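Local coordinates for protein MS5a (PDB 6L77) that is of uncertain biochemical function but is linked to meiosis and, through its cystatin-like folds, appears to enhance papain activity in a non-canonical way, at residues A[106-111]-A[185-190]; A[141-146]-A[190-195]. All blocks are in the same frame, centred on the assembly; numbering follows the deposited sequence.

How the contacts relate
In this C-terminal portion of MS5, the chain first meets the contacts in the loop after strand 82-88, where 106-111 waits for a partner. It then runs through helix 138-150, which supplies 141-146, and through strand 161-170 before reaching strand 186-195, which serves both contacts. At 185-190 contact 1 closes a loop with 73 residues between its segments; at 190-195 contact 2 closes one with 43. The segments alternate along the sequence, so the two closures cross rather than nest; Ile190 lies in both strand segments, though it touches its partner only in contact 2. Contact 1 ties a surface loop to the strand, whereas contact 2 seats the helix against it.

Contact 1 (A[106-111]-A[185-190]); sequences KDLPDK and NVLVYI
Pro109 brings the loop 106-111 onto strand 186-195 by setting its ring against the ends of Leu187 and Tyr189. Its CB points toward the strand, and CG does most of the touching, 3.6 Å from Leu187 CD2 in a tip-to-tip approach. The same Pro109 CG comes obliquely to the tyrosine, 3.2 Å from Tyr189 OH. Proline suits this place because its compact ring offers carbon to the methyls of Leu187 and the outer end of the tyrosine, and brings no backbone N-H that would need an acceptor.

Leu187 and Tyr189, two residues apart on the strand, both turn toward the loop, while Val188 between them packs on Trp138 of helix 138-150. In Leu187 the first torsion sets CG opposite the backbone N (chi1 -172°), which carries the branch out to the loop. There its methyls part, as suits a leucine with two neighbours: CD2 lies nearest the proline, while CD1 meets Leu108 CD2 at 4.0 Å and also borders the proline ring. Leu108 also reaches Leu222 and Glu224 of strand 219-227. Tyr189 has CG beside its backbone N instead (chi1 -55°), and its ring leans back along the strand toward Leu187. Tyrosine fits here by setting ring carbon against the proline while its hydroxyl reaches a water.

The backbone of Lys111 completes the contact: its O approaches the tyrosine ring obliquely, 3.6 Å from Tyr189 CE2. That water donates to Lys111 O at 3.2 Å and also hydrogen-bonds Tyr189 OH at 2.7 Å. Nearby, Arg209 of the adjoining strand grips the carbonyls of Lys106 and Asp107.

No direct hydrogen bond joins the two segments, so their adhesion rests on carbon contacts and one bridging water, a chemistry that implies a modest attachment at the protein's surface, reinforced by the neighbouring strands.

Contact 2 (A[141-146]-A[190-195]); sequences LYMEIS and IRYDQD
Met143, built as selenomethionine in the crystal, reaches from helix 138-150 to Ile190 and Tyr192 on strand 186-195. Its CB, which points at the strand, lies 4.0 Å from Ile190 CD1 and 4.2 Å from Ile190 CG2, so the branched isoleucine cups the root of the chain. Next, Met143 CG sits over the middle of the Tyr192 ring, 3.5 Å from its centroid and only 8° off the normal, a CH-pi contact. Met143 SE slides toward the base of that ring, 3.4 Å from Tyr192 CG and 3.5 Å from Tyr192 CB, meeting the aromatic obliquely as a Met-aromatic pair. The bend at the last torsion (chi3 62°) then turns CE aside from the tyrosine. A long, unbranched, polarisable chain suits this path along a ring face.

Chi1 of 66° in Tyr192, with CG between the backbone N and carbonyl carbon, helps bring the ring under Met143; the ring also stacks with His204 of strand 201-212. A serine in its place would probably leave Met143 CG and SE without their aromatic platform and His204 without its stacking mate.

Within the helix, Ser146 OG donates to Tyr142 O at 2.8 Å, from the opposite face of the carbonyl to Ser146 N, so the buried hydroxyl finds its acceptor one turn back. Tyr142 turns its hydroxyl to His23 and Arg210.

The axes of the two short segments approach to 9.8 Å, and the interface is wholly buried: a helix lying across an antiparallel sheet, as in the cystatin-like fold.

Contact 1 (A[106-111]-A[185-190])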
ATOM      1  N   LYS A 106      15.911  -5.235  -4.020  1.00 44.04           N
ATOM      2  CA  LYS A 106      16.861  -4.142  -4.142  1.00 54.21           C
ATOM      3  C   LYS A 106      16.658  -3.128  -3.019  1.00 55.03           C
ATOM      4  O   LYS A 106      15.544  -2.923  -2.531  1.00 47.21           O
ATOM      5  CB  LYS A 106      16.777  -3.484  -5.528  1.00 58.22           C
ATOM      6  CG  LYS A 106      15.902  -2.254  -5.672  1.00 69.11           C
ATOM      7  CD  LYS A 106      14.510  -2.585  -6.219  1.00 74.37           C
ATOM      8  CE  LYS A 106      14.511  -3.719  -7.250  1.00 72.77           C
ATOM      9  NZ  LYS A 106      13.169  -4.406  -7.297  1.00 57.92           N
ATOM     10  N   ASP A 107      17.774  -2.543  -2.576  1.00 55.29           N
ATOM     11  CA  ASP A 107      17.778  -1.654  -1.420  1.00 52.13           C
ATOM     12  C   ASP A 107      16.800  -0.499  -1.609  1.00 44.53           C
ATOM     13  O   ASP A 107      16.564  -0.028  -2.724  1.00 45.34           O
ATOM     14  CB  ASP A 107      19.186  -1.090  -1.181  1.00 57.53           C
ATOM     15  CG  ASP A 107      20.177  -2.139  -0.699  1.00 65.65           C
ATOM     16  OD1 ASP A 107      19.754  -3.252  -0.318  1.00 70.90           O
ATOM     17  OD2 ASP A 107      21.389  -1.843  -0.699  1.00 71.96           O
ATOM     18  N   LEU A 108      16.200  -0.039  -0.469  1.00 40.19           N
ATOM     19  CA  LEU A 108      15.395   1.171  -0.423  1.00 38.83           C
ATOM     20  C   LEU A 108      16.268   2.373  -0.083  1.00 40.86           C
ATOM     21  O   LEU A 108      17.259   2.240   0.644  1.00 36.72           O
ATOM     22  CB  LEU A 108      14.302   1.051   0.632  1.00 39.24           C
ATOM     23  CG  LEU A 108      13.107   0.154   0.342  1.00 38.95           C
ATOM     24  CD1 LEU A 108      12.307  -0.055   1.618  1.00 35.87           C
ATOM     25  CD2 LEU A 108      12.244   0.779  -0.732  1.00 35.46           C
ATOM     26  N   PRO A 109      15.911   3.552  -0.585  1.00 37.35           N
ATOM     27  CA  PRO A 109      16.546   4.778  -0.092  1.00 37.04           C
ATOM     28  C   PRO A 109      16.223   4.988   1.380  1.00 42.47           C
ATOM     29  O   PRO A 109      15.132   4.663   1.846  1.00 40.11           O
ATOM     30  CB  PRO A 109      15.939   5.876  -0.973  1.00 37.18           C
ATOM     31  CG  PRO A 109      14.713   5.295  -1.534  1.00 40.10           C
ATOM     32  CD  PRO A 109      14.926   3.821  -1.643  1.00 40.30           C
ATOM     33  N   ASP A 110      17.186   5.529   2.124  1.00 40.84           N
ATOM     34  CA  ASP A 110      17.004   5.676   3.559  1.00 41.83           C
ATOM     35  C   ASP A 110      16.553   7.068   3.978  1.00 41.15           C
ATOM     36  O   ASP A 110      16.282   7.282   5.163  1.00 44.00           O
ATOM     37  CB  ASP A 110      18.294   5.304   4.300  1.00 54.72           C
ATOM     38  CG  ASP A 110      19.441   6.228   3.976  1.00 67.26           C
ATOM     39  OD1 ASP A 110      19.493   6.741   2.837  1.00 71.69           O
ATOM     40  OD2 ASP A 110      20.296   6.442   4.864  1.00 74.26           O
ATOM     41  N   LYS A 111      16.460   8.019   3.045  1.00 37.08           N
ATOM     42  CA  LYS A 111      16.067   9.379   3.382  1.00 31.50           C
ATOM     43  C   LYS A 111      15.129   9.931   2.319  1.00 34.30           C
ATOM     44  O   LYS A 111      15.112   9.480   1.169  1.00 34.59           O
ATOM     45  CB  LYS A 111      17.273  10.329   3.508  1.00 38.55           C
ATOM     46  CG  LYS A 111      18.354   9.901   4.480  1.00 47.90           C
ATOM     47  CD  LYS A 111      19.480  10.930   4.512  1.00 49.04           C
ATOM     48  CE  LYS A 111      20.758  10.351   5.100  1.00 61.97           C
ATOM     49  NZ  LYS A 111      20.563   9.766   6.457  1.00 67.89           N
ATOM     50  N   ASN A 185       5.352   0.728 -11.535  1.00 18.58           N
ATOM     51  CA  ASN A 185       6.396   0.810 -10.509  1.00 18.90           C
ATOM     52  C   ASN A 185       6.495   2.232  -9.966  1.00 27.41           C
ATOM     53  O   ASN A 185       6.604   3.187 -10.732  1.00 23.58           O
ATOM     54  CB  ASN A 185       7.739   0.377 -11.083  1.00 24.30           C
ATOM     55  CG  ASN A 185       7.786  -1.105 -11.394  1.00 25.71           C
ATOM     56  OD1 ASN A 185       6.833  -1.831 -11.115  1.00 25.39           O
ATOM     57  ND2 ASN A 185       8.888  -1.556 -11.979  1.00 26.53           N
ATOM     58  N   VAL A 186       6.438   2.378  -8.640  1.00 19.99           N
ATOM     59  CA  VAL A 186       6.593   3.684  -8.004  1.00 20.13           C
ATOM     60  C   VAL A 186       7.386   3.529  -6.715  1.00 25.62           C
ATOM     61  O   VAL A 186       7.393   2.466  -6.085  1.00 23.51           O
ATOM     62  CB  VAL A 186       5.242   4.378  -7.690  1.00 19.44           C
ATOM     63  CG1 VAL A 186       4.503   4.809  -8.973  1.00 23.29           C
ATOM     64  CG2 VAL A 186       4.360   3.479  -6.834  1.00 19.90           C
ATOM     65  N   LEU A 187       8.049   4.615  -6.324  1.00 23.40           N
ATOM     66  CA  LEU A 187       8.691   4.747  -5.024  1.00 24.29           C
ATOM     67  C   LEU A 187       8.010   5.915  -4.319  1.00 25.68           C
ATOM     68  O   LEU A 187       8.014   7.037  -4.836  1.00 23.32           O
ATOM     69  CB  LEU A 187      10.196   4.980  -5.199  1.00 24.61           C
ATOM     70  CG  LEU A 187      11.143   4.971  -4.009  1.00 36.95           C
ATOM     71  CD1 LEU A 187      11.125   3.631  -3.331  1.00 29.56           C
ATOM     72  CD2 LEU A 187      12.554   5.292  -4.469  1.00 38.70           C
ATOM     73  N   VAL A 188       7.395   5.653  -3.162  1.00 20.90           N
ATOM     74  CA  VAL A 188       6.526   6.625  -2.502  1.00 20.02           C
ATOM     75  C   VAL A 188       7.155   7.056  -1.185  1.00 21.93           C
ATOM     76  O   VAL A 188       7.510   6.211  -0.356  1.00 22.69           O
ATOM     77  CB  VAL A 188       5.118   6.051  -2.262  1.00 27.93           C
ATOM     78  CG1 VAL A 188       4.187   7.162  -1.817  1.00 27.52           C
ATOM     79  CG2 VAL A 188       4.592   5.372  -3.520  1.00 30.85           C
ATOM     80  N   TYR A 189       7.266   8.369  -0.981  1.00 21.89           N
ATOM     81  CA  TYR A 189       7.739   8.955   0.271  1.00 23.72           C
ATOM     82  C   TYR A 189       6.568   9.685   0.910  1.00 27.58           C
ATOM     83  O   TYR A 189       5.991  10.586   0.291  1.00 30.04           O
ATOM     84  CB  TYR A 189       8.885   9.941   0.032  1.00 23.97           C
ATOM     85  CG  TYR A 189      10.064   9.385  -0.737  1.00 23.36           C
ATOM     86  CD1 TYR A 189      10.076   9.385  -2.129  1.00 26.32           C
ATOM     87  CD2 TYR A 189      11.184   8.890  -0.071  1.00 24.88           C
ATOM     88  CE1 TYR A 189      11.167   8.903  -2.836  1.00 31.97           C
ATOM     89  CE2 TYR A 189      12.273   8.398  -0.770  1.00 30.62           C
ATOM     90  CZ  TYR A 189      12.260   8.413  -2.151  1.00 38.21           C
ATOM     91  OH  TYR A 189      13.346   7.936  -2.842  1.00 42.60           O
ATOM     92  N   ILE A 190       6.228   9.319   2.141  1.00 25.39           N
ATOM     93  CA  ILE A 190       5.061   9.877   2.811  1.00 22.57           C
ATOM     94  C   ILE A 190       5.502  10.478   4.130  1.00 27.95           C
ATOM     95  O   ILE A 190       6.009   9.765   5.004  1.00 25.20           O
ATOM     96  CB  ILE A 190       3.970   8.821   3.040  1.00 22.09           C
ATOM     97  CG1 ILE A 190       3.641   8.132   1.714  1.00 22.02           C
ATOM     98  CG2 ILE A 190       2.731   9.495   3.668  1.00 24.21           C
ATOM     99  CD1 ILE A 190       2.646   6.977   1.821  1.00 23.17           C
TER
HETATM  100  O   HOH W   1      15.585   9.221  -1.967  1.00 40.63           O

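Contact 2 (A[141-146]-A[190-195])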
ATOM      1  N   LEU A 141      -3.489   4.280   2.115  1.00 19.16           N
ATOM      2  CA  LEU A 141      -3.332   2.855   2.392  1.00 19.47           C
ATOM      3  C   LEU A 141      -1.877   2.492   2.685  1.00 20.15           C
ATOM      4  O   LEU A 141      -1.588   1.776   3.656  1.00 20.19           O
ATOM      5  CB  LEU A 141      -3.855   2.038   1.207  1.00 18.40           C
ATOM      6  CG  LEU A 141      -3.666   0.516   1.327  1.00 18.69           C
ATOM      7  CD1 LEU A 141      -4.376  -0.019   2.563  1.00 22.69           C
ATOM      8  CD2 LEU A 141      -4.198  -0.165   0.089  1.00 18.91           C
ATOM      9  N   TYR A 142      -0.941   2.953   1.844  1.00 21.17           N
ATOM     10  CA  TYR A 142       0.452   2.561   2.058  1.00 19.95           C
ATOM     11  C   TYR A 142       0.981   3.161   3.354  1.00 21.65           C
ATOM     12  O   TYR A 142       1.736   2.505   4.085  1.00 24.37           O
ATOM     13  CB  TYR A 142       1.341   2.969   0.880  1.00 18.96           C
ATOM     14  CG  TYR A 142       1.084   2.270  -0.457  1.00 16.95           C
ATOM     15  CD1 TYR A 142      -0.046   1.472  -0.666  1.00 16.73           C
ATOM     16  CD2 TYR A 142       1.982   2.422  -1.512  1.00 18.64           C
ATOM     17  CE1 TYR A 142      -0.265   0.844  -1.907  1.00 18.01           C
ATOM     18  CE2 TYR A 142       1.769   1.810  -2.744  1.00 17.29           C
ATOM     19  CZ  TYR A 142       0.644   1.029  -2.936  1.00 18.52           C
ATOM     20  OH  TYR A 142       0.439   0.436  -4.157  1.00 19.68           O
HETATM   21  N   MSE A 143       0.570   4.388   3.674  1.00 18.94           N
HETATM   22  CA  MSE A 143       0.900   4.976   4.982  1.00 20.72           C
HETATM   23  C   MSE A 143       0.357   4.133   6.145  1.00 21.58           C
HETATM   24  O   MSE A 143       1.054   3.867   7.127  1.00 23.08           O
HETATM   25  CB  MSE A 143       0.345   6.401   5.093  1.00 20.58           C
HETATM   26  CG  MSE A 143       0.475   6.999   6.501  1.00 27.94           C
HETATM   27 SE   MSE A 143      -0.458   8.725   6.677  1.00 36.57          SE
HETATM   28  CE  MSE A 143      -2.290   8.126   6.314  1.00 27.28           C
ATOM     29  N   GLU A 144      -0.906   3.716   6.027  1.00 24.35           N
ATOM     30  CA  GLU A 144      -1.521   2.946   7.105  1.00 24.45           C
ATOM     31  C   GLU A 144      -0.811   1.616   7.319  1.00 22.26           C
ATOM     32  O   GLU A 144      -0.590   1.199   8.464  1.00 24.37           O
ATOM     33  CB  GLU A 144      -3.006   2.738   6.809  1.00 23.80           C
ATOM     34  CG  GLU A 144      -3.789   4.028   6.971  1.00 27.91           C
ATOM     35  CD  GLU A 144      -5.260   3.887   6.635  1.00 44.76           C
ATOM     36  OE1 GLU A 144      -5.666   2.820   6.120  1.00 45.77           O
ATOM     37  OE2 GLU A 144      -6.007   4.857   6.887  1.00 40.26           O
ATOM     38  N   ILE A 145      -0.438   0.934   6.237  1.00 22.07           N
ATOM     39  CA  ILE A 145       0.287  -0.325   6.384  1.00 20.72           C
ATOM     40  C   ILE A 145       1.663  -0.081   6.993  1.00 22.90           C
ATOM     41  O   ILE A 145       2.132  -0.865   7.827  1.00 23.28           O
ATOM     42  CB  ILE A 145       0.382  -1.047   5.027  1.00 21.97           C
ATOM     43  CG1 ILE A 145      -1.025  -1.369   4.516  1.00 23.25           C
ATOM     44  CG2 ILE A 145       1.191  -2.330   5.166  1.00 24.37           C
ATOM     45  CD1 ILE A 145      -1.063  -1.897   3.107  1.00 21.17           C
ATOM     46  N   SER A 146       2.321   1.012   6.601  1.00 23.93           N
ATOM     47  CA  SER A 146       3.614   1.357   7.186  1.00 24.77           C
ATOM     48  C   SER A 146       3.488   1.620   8.680  1.00 24.74           C
ATOM     49  O   SER A 146       4.301   1.140   9.480  1.00 25.08           O
ATOM     50  CB  SER A 146       4.197   2.587   6.481  1.00 24.48           C
ATOM     51  OG  SER A 146       4.360   2.352   5.094  1.00 25.41           O
ATOM     52  N   ILE A 190       6.228   9.319   2.141  1.00 25.39           N
ATOM     53  CA  ILE A 190       5.061   9.877   2.811  1.00 22.57           C
ATOM     54  C   ILE A 190       5.502  10.478   4.130  1.00 27.95           C
ATOM     55  O   ILE A 190       6.009   9.765   5.004  1.00 25.20           O
ATOM     56  CB  ILE A 190       3.970   8.821   3.040  1.00 22.09           C
ATOM     57  CG1 ILE A 190       3.641   8.132   1.714  1.00 22.02           C
ATOM     58  CG2 ILE A 190       2.731   9.495   3.668  1.00 24.21           C
ATOM     59  CD1 ILE A 190       2.646   6.977   1.821  1.00 23.17           C
ATOM     60  N   ARG A 191       5.298  11.781   4.278  1.00 26.85           N
ATOM     61  CA  ARG A 191       5.547  12.488   5.524  1.00 27.67           C
ATOM     62  C   ARG A 191       4.205  12.676   6.223  1.00 30.78           C
ATOM     63  O   ARG A 191       3.296  13.294   5.657  1.00 29.22           O
ATOM     64  CB  ARG A 191       6.229  13.829   5.241  1.00 28.57           C
ATOM     65  CG  ARG A 191       6.323  14.773   6.433  1.00 30.46           C
ATOM     66  CD  ARG A 191       7.401  14.377   7.435  1.00 31.72           C
ATOM     67  NE  ARG A 191       7.427  15.355   8.517  1.00 37.42           N
ATOM     68  CZ  ARG A 191       6.591  15.352   9.552  1.00 38.03           C
ATOM     69  NH1 ARG A 191       6.671  16.303  10.468  1.00 46.17           N
ATOM     70  NH2 ARG A 191       5.679  14.396   9.676  1.00 40.66           N
ATOM     71  N   TYR A 192       4.067  12.130   7.436  1.00 27.14           N
ATOM     72  CA  TYR A 192       2.777  12.220   8.108  1.00 33.20           C
ATOM     73  C   TYR A 192       2.959  12.368   9.612  1.00 34.17           C
ATOM     74  O   TYR A 192       3.970  11.939  10.178  1.00 32.25           O
ATOM     75  CB  TYR A 192       1.890  11.010   7.781  1.00 30.16           C
ATOM     76  CG  TYR A 192       2.374   9.664   8.309  1.00 30.25           C
ATOM     77  CD1 TYR A 192       3.335   8.923   7.622  1.00 25.28           C
ATOM     78  CD2 TYR A 192       1.841   9.121   9.475  1.00 28.69           C
ATOM     79  CE1 TYR A 192       3.759   7.673   8.094  1.00 25.46           C
ATOM     80  CE2 TYR A 192       2.259   7.885   9.954  1.00 29.89           C
ATOM     81  CZ  TYR A 192       3.216   7.160   9.255  1.00 27.40           C
ATOM     82  OH  TYR A 192       3.638   5.928   9.736  1.00 28.99           O
ATOM     83  N   ASP A 193       1.968  12.993  10.250  1.00 31.01           N
ATOM     84  CA  ASP A 193       1.943  13.163  11.697  1.00 36.25           C
ATOM     85  C   ASP A 193       0.927  12.215  12.319  1.00 37.25           C
ATOM     86  O   ASP A 193      -0.132  11.952  11.741  1.00 34.83           O
ATOM     87  CB  ASP A 193       1.597  14.602  12.095  1.00 36.07           C
ATOM     88  CG  ASP A 193       2.783  15.535  12.001  1.00 45.32           C
ATOM     89  OD1 ASP A 193       3.915  15.049  11.794  1.00 49.35           O
ATOM     90  OD2 ASP A 193       2.578  16.761  12.133  1.00 52.57           O
ATOM     91  N   GLN A 194       1.270  11.696  13.491  1.00 37.29           N
ATOM     92  CA  GLN A 194       0.380  10.879  14.302  1.00 36.03           C
ATOM     93  C   GLN A 194      -0.062  11.713  15.495  1.00 40.53           C
ATOM     94  O   GLN A 194       0.771  12.126  16.310  1.00 38.72           O
ATOM     95  CB  GLN A 194       1.086   9.602  14.760  1.00 40.54           C
ATOM     96  CG  GLN A 194       0.348   8.824  15.846  1.00 40.84           C
ATOM     97  CD  GLN A 194       1.251   7.829  16.538  1.00 45.41           C
ATOM     98  OE1 GLN A 194       2.437   7.730  16.212  1.00 39.48           O
ATOM     99  NE2 GLN A 194       0.703   7.088  17.501  1.00 44.42           N
ATOM    100  N   ASP A 195      -1.365  11.960  15.597  1.00 41.25           N
ATOM    101  CA  ASP A 195      -1.884  12.779  16.686  1.00 44.20           C
ATOM    102  C   ASP A 195      -1.690  12.081  18.031  1.00 47.86           C
ATOM    103  O   ASP A 195      -2.026  10.904  18.184  1.00 51.27           O
ATOM    104  CB  ASP A 195      -3.361  13.076  16.444  1.00 44.78           C
ATOM    105  CG  ASP A 195      -3.921  14.081  17.426  1.00 57.84           C
ATOM    106  OD1 ASP A 195      -3.139  14.683  18.195  1.00 60.85           O
ATOM    107  OD2 ASP A 195      -5.153  14.269  17.421  1.00 63.04           O
TER